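Maltose-binding protein MalE1 (Thermotoga maritima, PDB 6DTU) binds maltotetraose between its two lobes and probably serves as the solute-binding component of a maltose and maltodextrin uptake system. Local coordinates at residues Leu5-Ser10 and Val30-Gln35; Asp57-Ala62 and Gly265-Ala270; Gln18-Glu23 and Met292-Leu297; Lys45-Ala50 and Asn72-Pro77. One frame throughout, in Å; residues are numbered along the deposited sequence.

Contact 1 of 4, residues Leu5-Ser10 and Val30-Gln35; sequences LTIWCS and VEVEVQ. With GLC (alpha-D-glucopyranose), chain C.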
loop_
_atom_site.group_PDB
_atom_site.type_symbol
_atom_site.label_atom_id
_atom_site.label_comp_id
_atom_site.label_asym_id
_atom_site.label_seq_id
_atom_site.Cartn_x
_atom_site.Cartn_y
_atom_site.Cartn_z
ATOM N N LEU A 5 16.189 1.096 21.000
ATOM C CA LEU A 5 15.690 0.747 19.672
ATOM C C LEU A 5 14.871 1.897 19.121
ATOM O O LEU A 5 13.927 2.368 19.771
ATOM C CB LEU A 5 14.802 -0.494 19.709
ATOM C CG LEU A 5 15.465 -1.806 20.147
ATOM C CD1 LEU A 5 14.437 -2.895 20.219
ATOM C CD2 LEU A 5 16.617 -2.153 19.205
ATOM N N THR A 6 15.240 2.349 17.928
ATOM C CA THR A 6 14.510 3.386 17.212
ATOM C C THR A 6 13.782 2.766 16.030
ATOM O O THR A 6 14.361 1.967 15.281
ATOM C CB THR A 6 15.476 4.466 16.745
ATOM O OG1 THR A 6 16.100 5.044 17.902
ATOM C CG2 THR A 6 14.700 5.569 16.001
ATOM N N ILE A 7 12.513 3.132 15.868
ATOM C CA ILE A 7 11.647 2.628 14.810
ATOM C C ILE A 7 11.204 3.811 13.973
ATOM O O ILE A 7 10.765 4.823 14.529
ATOM C CB ILE A 7 10.391 1.993 15.431
ATOM C CG1 ILE A 7 10.765 0.902 16.436
ATOM C CG2 ILE A 7 9.457 1.461 14.347
ATOM C CD1 ILE A 7 9.587 0.449 17.289
ATOM N N TRP A 8 11.268 3.672 12.650
ATOM C CA TRP A 8 10.644 4.606 11.716
ATOM C C TRP A 8 9.366 3.971 11.191
ATOM O O TRP A 8 9.377 2.822 10.732
ATOM C CB TRP A 8 11.540 4.917 10.509
ATOM C CG TRP A 8 12.761 5.701 10.801
ATOM C CD1 TRP A 8 13.085 6.321 11.990
ATOM C CD2 TRP A 8 13.829 5.973 9.894
ATOM N NE1 TRP A 8 14.299 6.949 11.872
ATOM C CE2 TRP A 8 14.770 6.768 10.591
ATOM C CE3 TRP A 8 14.070 5.652 8.547
ATOM C CZ2 TRP A 8 15.954 7.215 9.998
ATOM C CZ3 TRP A 8 15.246 6.097 7.959
ATOM C CH2 TRP A 8 16.168 6.880 8.685
ATOM N N CYS A 9 8.279 4.709 11.246
ATOM C CA CYS A 9 7.019 4.206 10.712
ATOM C C CYS A 9 6.188 5.390 10.263
ATOM O O CYS A 9 6.455 6.540 10.628
ATOM C CB CYS A 9 6.247 3.350 11.730
ATOM S SG CYS A 9 5.713 4.242 13.197
ATOM N N SER A 10 5.153 5.090 9.496
ATOM C CA SER A 10 4.248 6.138 9.060
ATOM C C SER A 10 3.389 6.609 10.231
ATOM O O SER A 10 3.429 6.067 11.332
ATOM C CB SER A 10 3.349 5.627 7.934
ATOM O OG SER A 10 2.249 4.921 8.476
ATOM N N VAL A 30 14.829 -1.399 28.106
ATOM C CA VAL A 30 15.299 -1.059 26.773
ATOM C C VAL A 30 14.478 0.138 26.324
ATOM O O VAL A 30 13.242 0.092 26.338
ATOM C CB VAL A 30 15.085 -2.256 25.829
ATOM C CG1 VAL A 30 15.391 -1.895 24.378
ATOM C CG2 VAL A 30 15.926 -3.463 26.283
ATOM N N GLU A 31 15.148 1.236 25.988
ATOM C CA GLU A 31 14.417 2.400 25.514
ATOM C C GLU A 31 13.891 2.119 24.121
ATOM O O GLU A 31 14.597 1.560 23.281
ATOM C CB GLU A 31 15.333 3.620 25.477
ATOM C CG GLU A 31 14.604 4.897 25.261
ATOM C CD GLU A 31 13.959 5.335 26.573
ATOM O OE1 GLU A 31 14.472 4.928 27.648
ATOM O OE2 GLU A 31 12.943 6.069 26.532
ATOM N N VAL A 32 12.640 2.480 23.875
ATOM C CA VAL A 32 12.065 2.330 22.544
ATOM C C VAL A 32 11.567 3.688 22.069
ATOM O O VAL A 32 10.813 4.375 22.773
ATOM C CB VAL A 32 10.960 1.259 22.497
ATOM C CG1 VAL A 32 10.489 1.069 21.048
ATOM C CG2 VAL A 32 11.475 -0.078 23.084
ATOM N N GLU A 33 11.965 4.063 20.865
ATOM C CA GLU A 33 11.672 5.386 20.345
ATOM C C GLU A 33 10.982 5.213 19.005
ATOM O O GLU A 33 11.534 4.588 18.094
ATOM C CB GLU A 33 12.965 6.160 20.182
ATOM C CG GLU A 33 12.789 7.422 19.403
ATOM C CD GLU A 33 14.040 8.229 19.414
ATOM O OE1 GLU A 33 14.518 8.511 20.521
ATOM O OE2 GLU A 33 14.550 8.552 18.326
ATOM N N VAL A 34 9.771 5.735 18.898
ATOM C CA VAL A 34 9.002 5.632 17.671
ATOM C C VAL A 34 9.021 6.987 16.972
ATOM O O VAL A 34 8.476 7.980 17.484
ATOM C CB VAL A 34 7.563 5.178 17.959
ATOM C CG1 VAL A 34 6.801 5.076 16.663
ATOM C CG2 VAL A 34 7.559 3.837 18.725
ATOM N N GLN A 35 9.606 7.014 15.776
ATOM C CA GLN A 35 9.792 8.231 14.996
ATOM C C GLN A 35 8.909 8.170 13.750
ATOM O O GLN A 35 9.123 7.326 12.870
ATOM C CB GLN A 35 11.257 8.314 14.564
ATOM C CG GLN A 35 11.594 9.448 13.589
ATOM C CD GLN A 35 11.346 10.817 14.160
ATOM O OE1 GLN A 35 12.083 11.275 15.035
ATOM N NE2 GLN A 35 10.284 11.473 13.697
HETATM C C1 GLC C . 0.119 5.644 5.363
HETATM C C2 GLC C . 0.104 4.167 5.347
HETATM C C3 GLC C . 0.755 3.620 4.143
HETATM C C4 GLC C . 0.120 4.144 2.902
HETATM C C5 GLC C . 0.234 5.692 2.856
HETATM C C6 GLC C . -0.505 6.285 1.827
HETATM O O1 GLC C . 1.427 6.106 5.469
HETATM O O2 GLC C . 0.798 3.722 6.557
HETATM O O3 GLC C . 0.622 2.154 4.223
HETATM O O4 GLC C . 0.790 3.591 1.737
HETATM O O5 GLC C . -0.453 6.178 4.142
HETATM O O6 GLC C . -0.207 7.685 1.798
#
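I7 reaches between V32 and V34 with its longest branch: CD1 lies 3.9 Å from V32 CG1 and a little farther from V34 CG2. CG1 of I7 stands beside its own backbone N (chi1 -56°), which carries the methyl toward the neighbouring strand. Farther along, C9 SG meets V34 CG1 at 3.7 Å. These branched and sulfur-bearing side chains suit this face because helix 14-28 packs on it, with L17 and V14 against C9 and Q18 against V34. The two strands and that helix make a beta-alpha-beta unit, the opening crossover of the Rossmann-like lobe of a periplasmic binding protein. Strands 5-9 and 31-35 run parallel, their N-to-C directions 19° apart, so L5 and I7 each use both N and O: I7 N donates to E33 O, and I7 O accepts from Q35 N, both at 2.8 Å. C9 N to Q35 O is longer, 3.2 Å, with its donor tilted from the carbonyl plane, and the pairing goes on to V37.

On the other face, W8 and Q35 are neighbours. CB of Q35 approaches CD1 of the indole obliquely at 3.7 Å; CB and CG, not the amide, lie near the indole, whose plane is 74° from that of the amide. T6 and E33 run abreast toward a more open region, where a short polar residue and a carboxylate fit; E33 OE1 is paired with K4. Past the strand end, S10 OG accepts a 2.7 Å hydrogen bond from O2 of a glucose unit and is also bonded to Q13 and K12.

Contact 2 of 4, residues Asp57-Ala62 and Gly265-Ala270; sequences DIIVGA and GFMVNA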
loop_
_atom_site.group_PDB
_atom_site.type_symbol
_atom_site.label_atom_id
_atom_site.label_comp_id
_atom_site.label_asym_id
_atom_site.label_seq_id
_atom_site.Cartn_x
_atom_site.Cartn_y
_atom_site.Cartn_z
ATOM N N ASP A 57 16.845 1.454 13.837
ATOM C CA ASP A 57 17.109 0.029 14.025
ATOM C C ASP A 57 16.055 -0.836 13.357
ATOM O O ASP A 57 16.359 -1.961 12.949
ATOM C CB ASP A 57 17.180 -0.287 15.512
ATOM C CG ASP A 57 18.163 0.622 16.234
ATOM O OD1 ASP A 57 19.383 0.411 16.092
ATOM O OD2 ASP A 57 17.738 1.580 16.930
ATOM N N ILE A 58 14.817 -0.351 13.292
ATOM C CA ILE A 58 13.692 -1.079 12.718
ATOM C C ILE A 58 12.909 -0.115 11.845
ATOM O O ILE A 58 12.657 1.024 12.255
ATOM C CB ILE A 58 12.795 -1.598 13.857
ATOM C CG1 ILE A 58 13.537 -2.645 14.703
ATOM C CG2 ILE A 58 11.482 -2.142 13.339
ATOM C CD1 ILE A 58 12.790 -3.015 15.995
ATOM N N ILE A 59 12.528 -0.548 10.643
ATOM C CA ILE A 59 11.654 0.247 9.788
ATOM C C ILE A 59 10.386 -0.550 9.524
ATOM O O ILE A 59 10.401 -1.781 9.443
ATOM C CB ILE A 59 12.328 0.745 8.475
ATOM C CG1 ILE A 59 12.758 -0.443 7.599
ATOM C CG2 ILE A 59 13.475 1.691 8.795
ATOM C CD1 ILE A 59 13.262 -0.038 6.219
ATOM N N VAL A 60 9.280 0.167 9.382
ATOM C CA VAL A 60 7.985 -0.440 9.111
ATOM C C VAL A 60 7.555 0.000 7.721
ATOM O O VAL A 60 7.529 1.198 7.427
ATOM C CB VAL A 60 6.944 -0.037 10.172
ATOM C CG1 VAL A 60 5.621 -0.725 9.892
ATOM C CG2 VAL A 60 7.451 -0.317 11.602
ATOM N N GLY A 61 7.180 -0.947 6.875
ATOM C CA GLY A 61 6.775 -0.558 5.539
ATOM C C GLY A 61 6.386 -1.736 4.690
ATOM O O GLY A 61 6.058 -2.805 5.197
ATOM N N ALA A 62 6.371 -1.506 3.384
ATOM C CA ALA A 62 5.770 -2.454 2.450
ATOM C C ALA A 62 6.777 -3.439 1.881
ATOM O O ALA A 62 7.979 -3.170 1.800
ATOM C CB ALA A 62 5.052 -1.725 1.318
ATOM N N GLY A 265 5.096 -4.812 7.137
ATOM C CA GLY A 265 5.882 -5.558 8.101
ATOM C C GLY A 265 7.038 -4.762 8.668
ATOM O O GLY A 265 7.289 -3.613 8.302
ATOM N N PHE A 266 7.737 -5.417 9.583
ATOM C CA PHE A 266 8.840 -4.843 10.336
ATOM C C PHE A 266 10.147 -5.411 9.798
ATOM O O PHE A 266 10.326 -6.634 9.760
ATOM C CB PHE A 266 8.705 -5.228 11.813
ATOM C CG PHE A 266 7.460 -4.693 12.493
ATOM C CD1 PHE A 266 7.525 -3.527 13.260
ATOM C CD2 PHE A 266 6.232 -5.350 12.385
ATOM C CE1 PHE A 266 6.374 -3.004 13.905
ATOM C CE2 PHE A 266 5.074 -4.828 13.019
ATOM C CZ PHE A 266 5.153 -3.657 13.778
ATOM N N MET A 267 11.073 -4.524 9.435
ATOM C CA MET A 267 12.378 -4.904 8.907
ATOM C C MET A 267 13.466 -4.360 9.819
ATOM O O MET A 267 13.296 -3.308 10.423
ATOM C CB MET A 267 12.561 -4.355 7.516
ATOM C CG MET A 267 11.669 -5.056 6.524
ATOM S SD MET A 267 11.336 -4.085 5.055
ATOM C CE MET A 267 10.051 -2.965 5.627
ATOM N N VAL A 268 14.589 -5.075 9.913
ATOM C CA VAL A 268 15.684 -4.746 10.825
ATOM C C VAL A 268 16.864 -4.205 10.021
ATOM O O VAL A 268 17.230 -4.768 8.986
ATOM C CB VAL A 268 16.099 -5.968 11.666
ATOM C CG1 VAL A 268 17.333 -5.637 12.526
ATOM C CG2 VAL A 268 14.941 -6.412 12.541
ATOM N N ASN A 269 17.450 -3.108 10.501
ATOM C CA ASN A 269 18.605 -2.487 9.856
ATOM C C ASN A 269 19.835 -3.373 10.046
ATOM O O ASN A 269 20.313 -3.544 11.173
ATOM C CB ASN A 269 18.836 -1.148 10.542
ATOM C CG ASN A 269 19.979 -0.331 9.946
ATOM O OD1 ASN A 269 20.713 -0.766 9.064
ATOM N ND2 ASN A 269 20.126 0.883 10.448
ATOM N N ALA A 270 20.386 -3.892 8.936
ATOM C CA ALA A 270 21.568 -4.745 9.014
ATOM C C ALA A 270 22.811 -3.983 9.452
ATOM O O ALA A 270 23.802 -4.618 9.854
ATOM C CB ALA A 270 21.834 -5.439 7.679
#
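Strands 58-62 and 265-268 pair antiparallel inside the central sheet of one lobe of this periplasmic binding protein, bringing together parts of the chain some 200 residues apart. The strand order 31-36, 4-9, 58-62, 260-268, 100-109, with 260-268 the returning antiparallel strand, fits a type II periplasmic binding protein. Hydrogen-bonded pairs I59-M267 and G61-G265 alternate with non-hydrogen-bonded pairs I58-V268 and V60-F266. I59 and M267 each give an N-H to the other's carbonyl, M267 N reaching I59 O at 2.8 Å. G61 N to G265 O is 3.0 Å, and G265 N returns the bond to G61 O. The strand directions are 147° apart, an appreciable twist. Beyond the ladder N269 N still bonds D57 O at 2.9 Å; the bond is almost straight at the hydrogen, although the donor sits 43° out of the carbonyl plane.

I58, V60, F266 and V268 share one face, which helix 275-286 covers, and large apolar groups suit so buried a layer. V60 and F266 run alongside each other off that face, and V60 CG2 comes within 3.6 Å of F266 CD1. I58 meets the same ring at its edge through CG2. The opposite face carries I59 and M267, joined where I59 CG1 touches M267 CB at 3.9 Å. At the end of strand 58-62, A62 touches two glucose units; its small methyl is compatible with that close approach. The flexible thioether of M267 bends at chi3 (-80°) and folds back over the strand beside it, where G61 has no side chain, bringing CE to 3.7 Å from G61 N.

Contact 3 of 4, residues Gln18-Glu23 and Met292-Leu297; sequences QKLGEE and MYRIYL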
loop_
_atom_site.group_PDB
_atom_site.type_symbol
_atom_site.label_atom_id
_atom_site.label_comp_id
_atom_site.label_asym_id
_atom_site.label_seq_id
_atom_site.Cartn_x
_atom_site.Cartn_y
_atom_site.Cartn_z
ATOM N N GLN A 18 4.213 3.245 19.981
ATOM C CA GLN A 18 4.676 4.000 21.141
ATOM C C GLN A 18 4.270 3.298 22.422
ATOM O O GLN A 18 5.071 3.153 23.346
ATOM C CB GLN A 18 4.052 5.401 21.128
ATOM C CG GLN A 18 4.803 6.483 20.344
ATOM C CD GLN A 18 4.083 7.852 20.353
ATOM O OE1 GLN A 18 2.859 7.928 20.527
ATOM N NE2 GLN A 18 4.851 8.933 20.170
ATOM N N LYS A 19 3.021 2.853 22.483
ATOM C CA LYS A 19 2.523 2.207 23.685
ATOM C C LYS A 19 3.235 0.882 23.925
ATOM O O LYS A 19 3.653 0.590 25.054
ATOM C CB LYS A 19 1.017 2.015 23.544
ATOM C CG LYS A 19 0.363 1.388 24.751
ATOM C CD LYS A 19 0.376 2.324 25.945
ATOM C CE LYS A 19 -0.328 1.708 27.167
ATOM N NZ LYS A 19 0.454 0.609 27.836
ATOM N N LEU A 20 3.394 0.071 22.870
ATOM C CA LEU A 20 4.127 -1.186 23.014
ATOM C C LEU A 20 5.570 -0.931 23.421
ATOM O O LEU A 20 6.136 -1.666 24.240
ATOM C CB LEU A 20 4.104 -1.968 21.699
ATOM C CG LEU A 20 2.705 -2.371 21.255
ATOM C CD1 LEU A 20 2.681 -2.975 19.846
ATOM C CD2 LEU A 20 2.134 -3.337 22.282
ATOM N N GLY A 21 6.178 0.118 22.882
ATOM C CA GLY A 21 7.554 0.421 23.247
ATOM C C GLY A 21 7.703 0.798 24.704
ATOM O O GLY A 21 8.679 0.410 25.353
ATOM N N GLU A 22 6.731 1.550 25.237
ATOM C CA GLU A 22 6.718 1.863 26.656
ATOM C C GLU A 22 6.602 0.594 27.487
ATOM O O GLU A 22 7.239 0.468 28.540
ATOM C CB GLU A 22 5.540 2.786 26.967
ATOM C CG GLU A 22 5.743 4.226 26.558
ATOM C CD GLU A 22 4.474 5.066 26.646
ATOM O OE1 GLU A 22 4.531 6.235 26.205
ATOM O OE2 GLU A 22 3.441 4.593 27.175
ATOM N N GLU A 23 5.783 -0.358 27.033
ATOM C CA GLU A 23 5.630 -1.609 27.777
ATOM C C GLU A 23 6.920 -2.418 27.761
ATOM O O GLU A 23 7.345 -2.950 28.794
ATOM C CB GLU A 23 4.449 -2.408 27.207
ATOM C CG GLU A 23 3.115 -1.644 27.336
ATOM C CD GLU A 23 1.945 -2.282 26.620
ATOM O OE1 GLU A 23 2.136 -3.354 26.006
ATOM O OE2 GLU A 23 0.841 -1.676 26.640
ATOM N N MET A 292 -0.119 -8.578 17.959
ATOM C CA MET A 292 -0.548 -8.416 16.575
ATOM C C MET A 292 -2.000 -7.966 16.503
ATOM O O MET A 292 -2.370 -7.177 15.623
ATOM C CB MET A 292 -0.306 -9.724 15.817
ATOM C CG MET A 292 1.140 -9.906 15.425
ATOM S SD MET A 292 1.498 -8.845 14.020
ATOM C CE MET A 292 3.281 -9.045 13.809
ATOM N N TYR A 293 -2.826 -8.424 17.442
ATOM C CA TYR A 293 -4.212 -7.984 17.469
ATOM C C TYR A 293 -4.315 -6.531 17.916
ATOM O O TYR A 293 -5.090 -5.759 17.338
ATOM C CB TYR A 293 -5.024 -8.954 18.331
ATOM C CG TYR A 293 -6.506 -8.700 18.412
ATOM C CD1 TYR A 293 -7.240 -8.463 17.270
ATOM C CD2 TYR A 293 -7.185 -8.830 19.619
ATOM C CE1 TYR A 293 -8.627 -8.260 17.330
ATOM C CE2 TYR A 293 -8.557 -8.641 19.691
ATOM C CZ TYR A 293 -9.267 -8.361 18.553
ATOM O OH TYR A 293 -10.623 -8.184 18.628
ATOM N N ARG A 294 -3.503 -6.132 18.904
ATOM C CA ARG A 294 -3.452 -4.736 19.318
ATOM C C ARG A 294 -2.988 -3.835 18.181
ATOM O O ARG A 294 -3.494 -2.722 18.036
ATOM C CB ARG A 294 -2.574 -4.569 20.551
ATOM C CG ARG A 294 -3.208 -5.185 21.755
ATOM C CD ARG A 294 -2.263 -5.167 22.929
ATOM N NE ARG A 294 -1.941 -3.807 23.288
ATOM C CZ ARG A 294 -0.954 -3.458 24.101
ATOM N NH1 ARG A 294 -0.183 -4.377 24.652
ATOM N NH2 ARG A 294 -0.738 -2.173 24.346
ATOM N N ILE A 295 -2.027 -4.299 17.372
ATOM C CA ILE A 295 -1.616 -3.551 16.185
ATOM C C ILE A 295 -2.779 -3.401 15.213
ATOM O O ILE A 295 -3.029 -2.305 14.693
ATOM C CB ILE A 295 -0.361 -4.171 15.529
ATOM C CG1 ILE A 295 0.872 -3.934 16.414
ATOM C CG2 ILE A 295 -0.117 -3.568 14.132
ATOM C CD1 ILE A 295 2.068 -4.728 15.980
ATOM N N TYR A 296 -3.513 -4.495 14.954
ATOM C CA TYR A 296 -4.721 -4.390 14.135
ATOM C C TYR A 296 -5.686 -3.363 14.703
ATOM O O TYR A 296 -6.241 -2.542 13.970
ATOM C CB TYR A 296 -5.436 -5.748 13.998
ATOM C CG TYR A 296 -6.859 -5.570 13.492
ATOM C CD1 TYR A 296 -7.130 -5.482 12.132
ATOM C CD2 TYR A 296 -7.923 -5.450 14.381
ATOM C CE1 TYR A 296 -8.433 -5.294 11.672
ATOM C CE2 TYR A 296 -9.196 -5.298 13.945
ATOM C CZ TYR A 296 -9.461 -5.192 12.594
ATOM O OH TYR A 296 -10.764 -4.988 12.176
ATOM N N LEU A 297 -5.950 -3.429 16.006
ATOM C CA LEU A 297 -6.910 -2.491 16.590
ATOM C C LEU A 297 -6.451 -1.053 16.427
ATOM O O LEU A 297 -7.284 -0.154 16.255
ATOM C CB LEU A 297 -7.150 -2.834 18.061
ATOM C CG LEU A 297 -7.894 -4.155 18.244
ATOM C CD1 LEU A 297 -7.967 -4.478 19.720
ATOM C CD2 LEU A 297 -9.290 -4.069 17.629
#
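R294 and E23 approach head to head in a two-point salt bridge, NH1 and NH2 each taking one carboxylate oxygen. NH1 of R294 enters on the syn lone pair of E23 OE1 at 2.9 Å, and that oxygen lies close to the guanidinium plane. NH2 reaches E23 OE2 at 2.8 Å, also from the syn side but 25° out of the carboxylate plane, in keeping with the 34° turn between the two planes. L20 lays CD2 over one face of the guanidinium, 3.5 Å from R294 NH1, while K19 CG comes to its edge. Arginine suits this place because it can span the 11.6 Å between the axes of segments 18-23 and 292-297 and offer both polar edge and flat face.

One helical turn before E23, K19 bends at chi2 and sends NZ to the anti lone pair of E23 OE2 at 2.6 Å, completing a salt-bridge network of three residues. On the inner side, L20 CD1 packs against I295 CG1 at 4.0 Å, and helix 275-286 closes beneath them through F285 and I286. Helices 14-28 and 289-298 are thereby joined across the outside of the lobe. With two cations sharing one carboxylate, E23 is probably kept ionised, and its two-point hold restricts rotation of the arginine head.

Contact 4 of 4, residues Lys45-Ala50 and Asn72-Pro77; sequences KFLTAA and NGLIEP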
loop_
_atom_site.group_PDB
_atom_site.type_symbol
_atom_site.label_atom_id
_atom_site.label_comp_id
_atom_site.label_asym_id
_atom_site.label_seq_id
_atom_site.Cartn_x
_atom_site.Cartn_y
_atom_site.Cartn_z
ATOM N N LYS A 45 14.914 7.717 2.798
ATOM C CA LYS A 45 15.682 8.132 3.964
ATOM C C LYS A 45 16.571 7.001 4.461
ATOM O O LYS A 45 17.709 7.234 4.883
ATOM C CB LYS A 45 14.742 8.616 5.067
ATOM C CG LYS A 45 15.424 9.298 6.253
ATOM C CD LYS A 45 14.440 9.554 7.387
ATOM C CE LYS A 45 15.099 10.304 8.548
ATOM N NZ LYS A 45 15.415 11.709 8.211
ATOM N N PHE A 46 16.061 5.761 4.432
ATOM C CA PHE A 46 16.838 4.632 4.928
ATOM C C PHE A 46 18.009 4.321 3.998
ATOM O O PHE A 46 19.117 4.035 4.458
ATOM C CB PHE A 46 15.904 3.432 5.092
ATOM C CG PHE A 46 16.521 2.290 5.820
ATOM C CD1 PHE A 46 16.729 2.358 7.190
ATOM C CD2 PHE A 46 16.869 1.128 5.141
ATOM C CE1 PHE A 46 17.289 1.308 7.873
ATOM C CE2 PHE A 46 17.439 0.076 5.832
ATOM C CZ PHE A 46 17.637 0.170 7.199
ATOM N N LEU A 47 17.786 4.398 2.690
ATOM C CA LEU A 47 18.889 4.206 1.749
ATOM C C LEU A 47 19.998 5.214 2.001
ATOM O O LEU A 47 21.182 4.891 1.866
ATOM C CB LEU A 47 18.370 4.337 0.315
ATOM C CG LEU A 47 17.522 3.173 -0.200
ATOM C CD1 LEU A 47 16.756 3.589 -1.470
ATOM C CD2 LEU A 47 18.417 2.024 -0.491
ATOM N N THR A 48 19.633 6.439 2.354
ATOM C CA THR A 48 20.638 7.461 2.615
ATOM C C THR A 48 21.271 7.273 3.994
ATOM O O THR A 48 22.499 7.314 4.129
ATOM C CB THR A 48 19.996 8.851 2.539
ATOM O OG1 THR A 48 19.484 9.088 1.220
ATOM C CG2 THR A 48 21.023 9.930 2.869
ATOM N N ALA A 49 20.454 7.064 5.028
ATOM C CA ALA A 49 20.955 7.114 6.395
ATOM C C ALA A 49 21.595 5.802 6.855
ATOM O O ALA A 49 22.511 5.817 7.683
ATOM C CB ALA A 49 19.831 7.510 7.357
ATOM N N ALA A 50 21.092 4.659 6.399
ATOM C CA ALA A 50 21.612 3.394 6.918
ATOM C C ALA A 50 23.111 3.217 6.705
ATOM O O ALA A 50 23.812 2.883 7.675
ATOM C CB ALA A 50 20.770 2.202 6.446
ATOM N N ASN A 72 21.165 -4.757 -1.430
ATOM C CA ASN A 72 22.076 -3.699 -1.008
ATOM C C ASN A 72 22.671 -3.969 0.370
ATOM O O ASN A 72 23.463 -3.152 0.855
ATOM C CB ASN A 72 21.362 -2.339 -0.966
ATOM C CG ASN A 72 20.846 -1.874 -2.330
ATOM O OD1 ASN A 72 21.236 -2.383 -3.378
ATOM N ND2 ASN A 72 19.951 -0.886 -2.306
ATOM N N GLY A 73 22.292 -5.071 1.012
ATOM C CA GLY A 73 22.829 -5.421 2.313
ATOM C C GLY A 73 22.367 -4.532 3.454
ATOM O O GLY A 73 23.069 -4.422 4.467
ATOM N N LEU A 74 21.181 -3.930 3.344
ATOM C CA LEU A 74 20.746 -2.955 4.333
ATOM C C LEU A 74 19.740 -3.477 5.355
ATOM O O LEU A 74 19.584 -2.844 6.395
ATOM C CB LEU A 74 20.143 -1.725 3.655
ATOM C CG LEU A 74 21.106 -0.896 2.812
ATOM C CD1 LEU A 74 20.359 0.297 2.296
ATOM C CD2 LEU A 74 22.293 -0.446 3.654
ATOM N N ILE A 75 19.041 -4.574 5.086
ATOM C CA ILE A 75 18.123 -5.170 6.057
ATOM C C ILE A 75 18.624 -6.569 6.371
ATOM O O ILE A 75 19.225 -7.238 5.526
ATOM C CB ILE A 75 16.624 -5.155 5.643
ATOM C CG1 ILE A 75 16.442 -5.744 4.239
ATOM C CG2 ILE A 75 16.042 -3.748 5.777
ATOM C CD1 ILE A 75 14.995 -5.917 3.829
ATOM N N GLU A 76 18.406 -6.989 7.628
ATOM C CA GLU A 76 19.019 -8.167 8.218
ATOM C C GLU A 76 18.121 -9.389 8.056
ATOM O O GLU A 76 16.913 -9.312 8.299
ATOM C CB GLU A 76 19.246 -7.907 9.701
ATOM C CG GLU A 76 19.926 -9.012 10.469
ATOM C CD GLU A 76 21.408 -9.177 10.128
ATOM O OE1 GLU A 76 21.963 -8.317 9.419
ATOM O OE2 GLU A 76 22.026 -10.163 10.615
ATOM N N PRO A 77 18.658 -10.552 7.674
ATOM C CA PRO A 77 17.823 -11.756 7.655
ATOM C C PRO A 77 17.309 -12.072 9.055
ATOM O O PRO A 77 18.002 -11.854 10.058
ATOM C CB PRO A 77 18.781 -12.848 7.167
ATOM C CG PRO A 77 19.890 -12.107 6.475
ATOM C CD PRO A 77 20.040 -10.827 7.255
#
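L74 packs against L47 and A50 just after a Schellman motif, in which G73 ends helix 66-71 and starts the loop that lies along the C-terminal end of helix 39-49. The positive phi of G73 (71°), easily adopted by glycine, turns the chain out of its helix, and L74 then points at the neighbouring one. L74 makes the close-packed part of the contact. Its two methyls part company: L74 CD1 lies 3.8 Å from L47 CD2, and L74 CD2 lies 4.1 Å from A50 CB. Leucine suits the spot because its forked end can touch L47 and A50 at once.

F46 and L74 pass each other head to tail, which brings the ring edge to the loop backbone. Ring atom CE2 of F46 is 3.9 Å from L74 CB, and L74 O also lies at that edge, near the ring plane. A50 CB sits over the centre of one face of the F46 ring, alanine's small methyl lying flat against it. I75 adds CG2, set at an oblique angle to the ring, and L69 of helix 66-71 backs both F46 and I75.

Toward solvent the contact thins. No hydrogen bond crosses between the two segments, and the polar side chain of N72 lies at the exposed margin, where an amide is well placed. There the touch is a single one, N72 ND2 standing 3.8 Å from the methyl CD2 of L47.

How the contacts relate
All four contacts belong to one lobe. Contact 2 is wholly buried in its sheet and contact 4 largely so, with only N72 at an exposed margin; contact 1 is partly buried and contact 3 partly exposed. Contacts 1 and 2 share a sheet, strands 4-9 and 58-62 being neighbours, with W8 O bonded to V60 N. Contact 4 continues the backbone pairing of contact 2, since E76 N meets V268 O, but its own packing is mainly apolar and lacks cross bonds. W8 of contact 1 rests on the helix of contact 4. Contact 3 is the most charged, a salt-bridge network on the outer helices; it shares helix 14-28 with the crossover of contact 1 and reaches contact 2 through I295 against F266.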